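Local atomic coordinates of putative reductase (Peptoclostridium difficile, PDB entry 5J6C), a protein that binds flavin mononucleotide and probably uses it to reduce nitro compounds, perhaps including the antibiotic metronidazole. Residues 131-144 and 168-180. Sequence-based numbering, arbitrary orientation.
Sequences AHELGLGSCWIQVR and YSVECIISIGYSD. With FMN (flavin mononucleotide), chain C.
Gly137, Cys139 and Ile141 pair with Gly177, Ser175 and Ile173, two backbone hydrogen bonds to each pair, so strand 137-142 runs antiparallel along strand 168-177 at the edge of the four-stranded sheet. Beyond the ladder, Glu171 O takes both Val143 N and Arg144 N, each at 3.1 Å and from the same face of its carbonyl. Leu136 sets CD2 over the centre of the Tyr178 ring, and a water links Gly135 O to Ser179 N.

With CG anti to the backbone N (chi1 176°), Trp140 offers one indole face to Cys172, whose SG sits 3.9 Å from the centroid of the six-membered ring and whose CB covers the five-membered ring; the dimethylbenzene end of the FMN meets the opposite face, offset toward the rim. Glu171 OE1 comes to the indole edge, 3.5 Å from Trp140 CZ2. Trp140 NE1 donates to Gln142 OE1 at 2.8 Å, and Gln142 NE2 continues to Arg144 O in a nearly straight bond (174°). Arg144 NE makes a long salt bridge to Glu171 OE2 and a second one to Glu118 of the second subunit.

Cys139, Trp140, Ile141 and Gln142 line the FMN pocket, the edge strand turning its outer side to the flavin. The pairing thus holds in place the Gln142 N-H, which donates to FMN O4 at 3.1 Å and would probably polarise that carbonyl, helping to stabilise negative charge on the reduced ring.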
loop_
_atom_site.group_PDB
_atom_site.type_symbol
_atom_site.label_atom_id
_atom_site.label_comp_id
_atom_site.label_asym_id
_atom_site.label_seq_id
_atom_site.Cartn_x
_atom_site.Cartn_y
_atom_site.Cartn_z
ATOM N N ALA A 131 6.204 -2.061 -12.133
ATOM C CA ALA A 131 7.253 -2.994 -12.546
ATOM C C ALA A 131 6.656 -4.245 -13.171
ATOM O O ALA A 131 7.129 -4.719 -14.211
ATOM C CB ALA A 131 8.136 -3.366 -11.355
ATOM N N HIS A 132 5.597 -4.781 -12.559
ATOM C CA HIS A 132 4.945 -5.981 -13.077
ATOM C C HIS A 132 4.379 -5.751 -14.475
ATOM O O HIS A 132 4.544 -6.594 -15.363
ATOM C CB HIS A 132 3.839 -6.422 -12.112
ATOM C CG HIS A 132 3.136 -7.686 -12.515
ATOM N ND1 HIS A 132 3.806 -8.815 -12.940
ATOM C CD2 HIS A 132 1.818 -8.008 -12.529
ATOM C CE1 HIS A 132 2.931 -9.768 -13.217
ATOM N NE2 HIS A 132 1.718 -9.303 -12.978
ATOM N N GLU A 133 3.714 -4.612 -14.691
ATOM C CA GLU A 133 3.154 -4.333 -16.010
ATOM C C GLU A 133 4.244 -4.195 -17.065
ATOM O O GLU A 133 3.988 -4.421 -18.250
ATOM C CB GLU A 133 2.308 -3.062 -15.983
ATOM C CG GLU A 133 1.475 -2.907 -17.251
ATOM C CD GLU A 133 1.046 -1.478 -17.522
ATOM O OE1 GLU A 133 -0.164 -1.256 -17.767
ATOM O OE2 GLU A 133 1.918 -0.580 -17.503
ATOM N N LEU A 134 5.457 -3.828 -16.665
ATOM C CA LEU A 134 6.541 -3.661 -17.621
ATOM C C LEU A 134 7.382 -4.921 -17.764
ATOM O O LEU A 134 8.492 -4.850 -18.303
ATOM C CB LEU A 134 7.420 -2.477 -17.215
ATOM C CG LEU A 134 6.697 -1.143 -17.061
ATOM C CD1 LEU A 134 7.629 -0.100 -16.440
ATOM C CD2 LEU A 134 6.153 -0.667 -18.411
ATOM N N GLY A 135 6.895 -6.056 -17.262
ATOM C CA GLY A 135 7.569 -7.320 -17.459
ATOM C C GLY A 135 8.749 -7.560 -16.556
ATOM O O GLY A 135 9.577 -8.434 -16.847
ATOM N N LEU A 136 8.876 -6.788 -15.486
ATOM C CA LEU A 136 9.944 -6.952 -14.514
ATOM C C LEU A 136 9.401 -7.648 -13.270
ATOM O O LEU A 136 8.200 -7.619 -12.986
ATOM C CB LEU A 136 10.553 -5.593 -14.140
ATOM C CG LEU A 136 11.272 -4.801 -15.247
ATOM C CD1 LEU A 136 11.331 -3.321 -14.887
ATOM C CD2 LEU A 136 12.685 -5.341 -15.488
ATOM N N GLY A 137 10.296 -8.313 -12.544
ATOM C CA GLY A 137 9.961 -8.861 -11.250
ATOM C C GLY A 137 10.468 -7.941 -10.151
ATOM O O GLY A 137 11.346 -7.107 -10.374
ATOM N N SER A 138 9.911 -8.091 -8.951
ATOM C CA SER A 138 10.370 -7.260 -7.845
ATOM C C SER A 138 10.117 -7.977 -6.526
ATOM O O SER A 138 9.389 -8.971 -6.460
ATOM C CB SER A 138 9.700 -5.870 -7.867
ATOM O OG SER A 138 8.343 -5.926 -7.443
ATOM N N CYS A 139 10.740 -7.462 -5.467
ATOM C CA CYS A 139 10.523 -7.997 -4.134
ATOM C C CYS A 139 10.678 -6.885 -3.111
ATOM O O CYS A 139 11.621 -6.089 -3.183
ATOM C CB CYS A 139 11.491 -9.134 -3.810
ATOM S SG CYS A 139 10.923 -10.009 -2.335
ATOM N N TRP A 140 9.743 -6.834 -2.175
ATOM C CA TRP A 140 9.780 -5.872 -1.089
ATOM C C TRP A 140 10.753 -6.368 -0.026
ATOM O O TRP A 140 10.722 -7.542 0.356
ATOM C CB TRP A 140 8.360 -5.710 -0.535
ATOM C CG TRP A 140 8.093 -4.835 0.671
ATOM C CD1 TRP A 140 8.707 -4.886 1.892
ATOM C CD2 TRP A 140 7.058 -3.831 0.785
ATOM N NE1 TRP A 140 8.130 -3.967 2.748
ATOM C CE2 TRP A 140 7.127 -3.303 2.089
ATOM C CE3 TRP A 140 6.101 -3.318 -0.103
ATOM C CZ2 TRP A 140 6.269 -2.290 2.537
ATOM C CZ3 TRP A 140 5.249 -2.312 0.339
ATOM C CH2 TRP A 140 5.343 -1.805 1.651
ATOM N N ILE A 141 11.633 -5.490 0.433
ATOM C CA ILE A 141 12.546 -5.789 1.529
ATOM C C ILE A 141 12.140 -4.898 2.696
ATOM O O ILE A 141 12.305 -3.674 2.629
ATOM C CB ILE A 141 14.010 -5.560 1.129
ATOM C CG1 ILE A 141 14.382 -6.471 -0.041
ATOM C CG2 ILE A 141 14.940 -5.789 2.323
ATOM C CD1 ILE A 141 15.734 -6.184 -0.598
ATOM N N GLN A 142 11.590 -5.501 3.755
ATOM C CA GLN A 142 11.104 -4.736 4.898
ATOM C C GLN A 142 12.268 -4.100 5.657
ATOM O O GLN A 142 13.252 -4.774 5.966
ATOM C CB GLN A 142 10.304 -5.650 5.825
ATOM C CG GLN A 142 9.643 -4.954 6.994
ATOM C CD GLN A 142 8.604 -3.917 6.567
ATOM O OE1 GLN A 142 7.976 -4.051 5.519
ATOM N NE2 GLN A 142 8.423 -2.879 7.384
ATOM N N VAL A 143 12.143 -2.804 5.981
ATOM C CA VAL A 143 13.141 -2.069 6.757
ATOM C C VAL A 143 12.580 -1.587 8.092
ATOM O O VAL A 143 13.174 -1.827 9.154
ATOM C CB VAL A 143 13.720 -0.882 5.952
ATOM C CG1 VAL A 143 14.672 -0.053 6.831
ATOM C CG2 VAL A 143 14.443 -1.407 4.706
ATOM N N ARG A 144 11.445 -0.882 8.062
ATOM C CA ARG A 144 10.821 -0.439 9.298
ATOM C C ARG A 144 10.599 -1.632 10.222
ATOM O O ARG A 144 10.184 -2.705 9.777
ATOM C CB ARG A 144 9.489 0.266 9.008
ATOM C CG ARG A 144 8.926 0.989 10.223
ATOM C CD ARG A 144 7.506 1.507 10.006
ATOM N NE ARG A 144 6.534 0.423 9.900
ATOM C CZ ARG A 144 5.867 -0.083 10.930
ATOM N NH1 ARG A 144 4.996 -1.068 10.743
ATOM N NH2 ARG A 144 6.074 0.395 12.151
ATOM N N TYR A 168 14.094 11.672 8.163
ATOM C CA TYR A 168 13.525 10.634 7.322
ATOM C C TYR A 168 13.628 9.276 7.995
ATOM O O TYR A 168 14.577 8.991 8.730
ATOM C CB TYR A 168 14.241 10.577 5.972
ATOM C CG TYR A 168 14.109 11.842 5.171
ATOM C CD1 TYR A 168 12.937 12.124 4.481
ATOM C CD2 TYR A 168 15.148 12.764 5.113
ATOM C CE1 TYR A 168 12.806 13.278 3.755
ATOM C CE2 TYR A 168 15.025 13.923 4.383
ATOM C CZ TYR A 168 13.850 14.172 3.705
ATOM O OH TYR A 168 13.710 15.316 2.976
ATOM N N SER A 169 12.644 8.428 7.709
ATOM C CA SER A 169 12.662 7.027 8.086
ATOM C C SER A 169 12.589 6.163 6.828
ATOM O O SER A 169 11.936 6.532 5.849
ATOM C CB SER A 169 11.491 6.711 9.023
ATOM O OG SER A 169 11.561 5.373 9.467
ATOM N N VAL A 170 13.243 5.000 6.861
ATOM C CA VAL A 170 13.277 4.086 5.720
ATOM C C VAL A 170 12.183 3.048 5.892
ATOM O O VAL A 170 12.135 2.346 6.905
ATOM C CB VAL A 170 14.648 3.411 5.559
ATOM C CG1 VAL A 170 14.653 2.554 4.287
ATOM C CG2 VAL A 170 15.752 4.448 5.504
ATOM N N GLU A 171 11.297 2.955 4.902
ATOM C CA GLU A 171 10.179 2.025 4.964
ATOM C C GLU A 171 10.573 0.649 4.453
ATOM O O GLU A 171 10.383 -0.357 5.145
ATOM C CB GLU A 171 8.991 2.565 4.154
ATOM C CG GLU A 171 7.895 1.532 3.918
ATOM C CD GLU A 171 7.329 0.963 5.211
ATOM O OE1 GLU A 171 6.985 -0.234 5.246
ATOM O OE2 GLU A 171 7.233 1.709 6.203
ATOM N N CYS A 172 11.155 0.593 3.261
ATOM C CA CYS A 172 11.447 -0.668 2.600
ATOM C C CYS A 172 12.328 -0.376 1.397
ATOM O O CYS A 172 12.432 0.772 0.947
ATOM C CB CYS A 172 10.156 -1.369 2.154
ATOM S SG CYS A 172 9.215 -0.406 0.917
ATOM N N ILE A 173 12.970 -1.423 0.894
ATOM C CA ILE A 173 13.663 -1.396 -0.389
ATOM C C ILE A 173 12.893 -2.276 -1.367
ATOM O O ILE A 173 12.499 -3.399 -1.023
ATOM C CB ILE A 173 15.112 -1.888 -0.257
ATOM C CG1 ILE A 173 15.790 -1.260 0.963
ATOM C CG2 ILE A 173 15.898 -1.572 -1.532
ATOM C CD1 ILE A 173 17.257 -1.532 1.017
ATOM N N ILE A 174 12.680 -1.778 -2.584
ATOM C CA ILE A 174 12.116 -2.592 -3.659
ATOM C C ILE A 174 13.257 -2.935 -4.606
ATOM O O ILE A 174 13.820 -2.044 -5.251
ATOM C CB ILE A 174 10.981 -1.883 -4.413
ATOM C CG1 ILE A 174 9.894 -1.381 -3.461
ATOM C CG2 ILE A 174 10.369 -2.836 -5.442
ATOM C CD1 ILE A 174 9.097 -2.487 -2.805
ATOM N N SER A 175 13.609 -4.217 -4.693
ATOM C CA SER A 175 14.562 -4.682 -5.696
ATOM C C SER A 175 13.802 -5.032 -6.965
ATOM O O SER A 175 12.719 -5.611 -6.903
ATOM C CB SER A 175 15.338 -5.904 -5.211
ATOM O OG SER A 175 14.502 -7.030 -5.180
ATOM N N ILE A 176 14.368 -4.657 -8.110
ATOM C CA ILE A 176 13.676 -4.708 -9.397
ATOM C C ILE A 176 14.624 -5.293 -10.442
ATOM O O ILE A 176 15.829 -5.042 -10.404
ATOM C CB ILE A 176 13.194 -3.300 -9.817
ATOM C CG1 ILE A 176 12.320 -2.670 -8.715
ATOM C CG2 ILE A 176 12.463 -3.328 -11.178
ATOM C CD1 ILE A 176 11.891 -1.240 -9.012
ATOM N N GLY A 177 14.084 -6.067 -11.372
ATOM C CA GLY A 177 14.883 -6.593 -12.462
ATOM C C GLY A 177 14.117 -7.657 -13.212
ATOM O O GLY A 177 12.985 -8.009 -12.856
ATOM N N TYR A 178 14.755 -8.155 -14.276
ATOM C CA TYR A 178 14.169 -9.226 -15.074
ATOM C C TYR A 178 14.317 -10.554 -14.349
ATOM O O TYR A 178 15.406 -10.899 -13.879
ATOM C CB TYR A 178 14.818 -9.287 -16.453
ATOM C CG TYR A 178 14.409 -8.127 -17.325
ATOM C CD1 TYR A 178 15.210 -6.990 -17.430
ATOM C CD2 TYR A 178 13.205 -8.149 -18.017
ATOM C CE1 TYR A 178 14.824 -5.913 -18.220
ATOM C CE2 TYR A 178 12.814 -7.087 -18.803
ATOM C CZ TYR A 178 13.626 -5.968 -18.902
ATOM O OH TYR A 178 13.237 -4.902 -19.692
ATOM N N SER A 179 13.215 -11.290 -14.255
ATOM C CA SER A 179 13.178 -12.483 -13.423
ATOM C C SER A 179 14.040 -13.597 -14.006
ATOM O O SER A 179 14.050 -13.831 -15.218
ATOM C CB SER A 179 11.742 -12.973 -13.266
ATOM O OG SER A 179 11.726 -14.265 -12.675
ATOM N N ASP A 180 14.751 -14.300 -13.130
ATOM C CA ASP A 180 15.498 -15.492 -13.518
ATOM C C ASP A 180 15.053 -16.693 -12.690
ATOM O O ASP A 180 15.836 -17.608 -12.425
ATOM C CB ASP A 180 17.005 -15.254 -13.400
ATOM C CG ASP A 180 17.841 -16.323 -14.121
ATOM O OD1 ASP A 180 18.931 -16.639 -13.608
ATOM O OD2 ASP A 180 17.418 -16.844 -15.179
HETATM N N1 FMN C . 10.352 -10.790 0.962
HETATM C C2 FMN C . 11.673 -10.946 1.345
HETATM O O2 FMN C . 12.386 -11.774 0.798
HETATM N N3 FMN C . 12.219 -10.170 2.344
HETATM C C4 FMN C . 11.442 -9.235 2.997
HETATM O O4 FMN C . 11.905 -8.535 3.895
HETATM C C4A FMN C . 10.114 -9.087 2.637
HETATM N N5 FMN C . 9.362 -8.142 3.294
HETATM C C5A FMN C . 8.058 -7.950 2.926
HETATM C C6 FMN C . 7.311 -6.996 3.604
HETATM C C7 FMN C . 6.003 -6.785 3.251
HETATM C C7M FMN C . 5.201 -5.748 3.972
HETATM C C8 FMN C . 5.439 -7.526 2.238
HETATM C C8M FMN C . 4.020 -7.278 1.862
HETATM C C9 FMN C . 6.170 -8.483 1.558
HETATM C C9A FMN C . 7.496 -8.701 1.909
HETATM N N10 FMN C . 8.254 -9.658 1.251
HETATM C C10 FMN C . 9.571 -9.856 1.612
HETATM C "C1'" FMN C . 7.649 -10.475 0.145
HETATM C "C2'" FMN C . 6.753 -11.594 0.697
HETATM O "O2'" FMN C . 7.533 -12.697 1.120
HETATM C "C3'" FMN C . 5.733 -12.017 -0.364
HETATM O "O3'" FMN C . 5.067 -10.870 -0.837
HETATM C "C4'" FMN C . 4.696 -13.001 0.184
HETATM O "O4'" FMN C . 5.361 -14.173 0.610
HETATM C "C5'" FMN C . 3.655 -13.342 -0.884
HETATM O "O5'" FMN C . 4.311 -14.003 -1.945
HETATM P P FMN C . 4.305 -13.368 -3.422
HETATM O O1P FMN C . 4.658 -11.899 -3.333
HETATM O O2P FMN C . 5.315 -14.068 -4.305
HETATM O O3P FMN C . 2.905 -13.522 -3.962
HETATM O O HOH W 1 10.675 -10.347 -15.474
#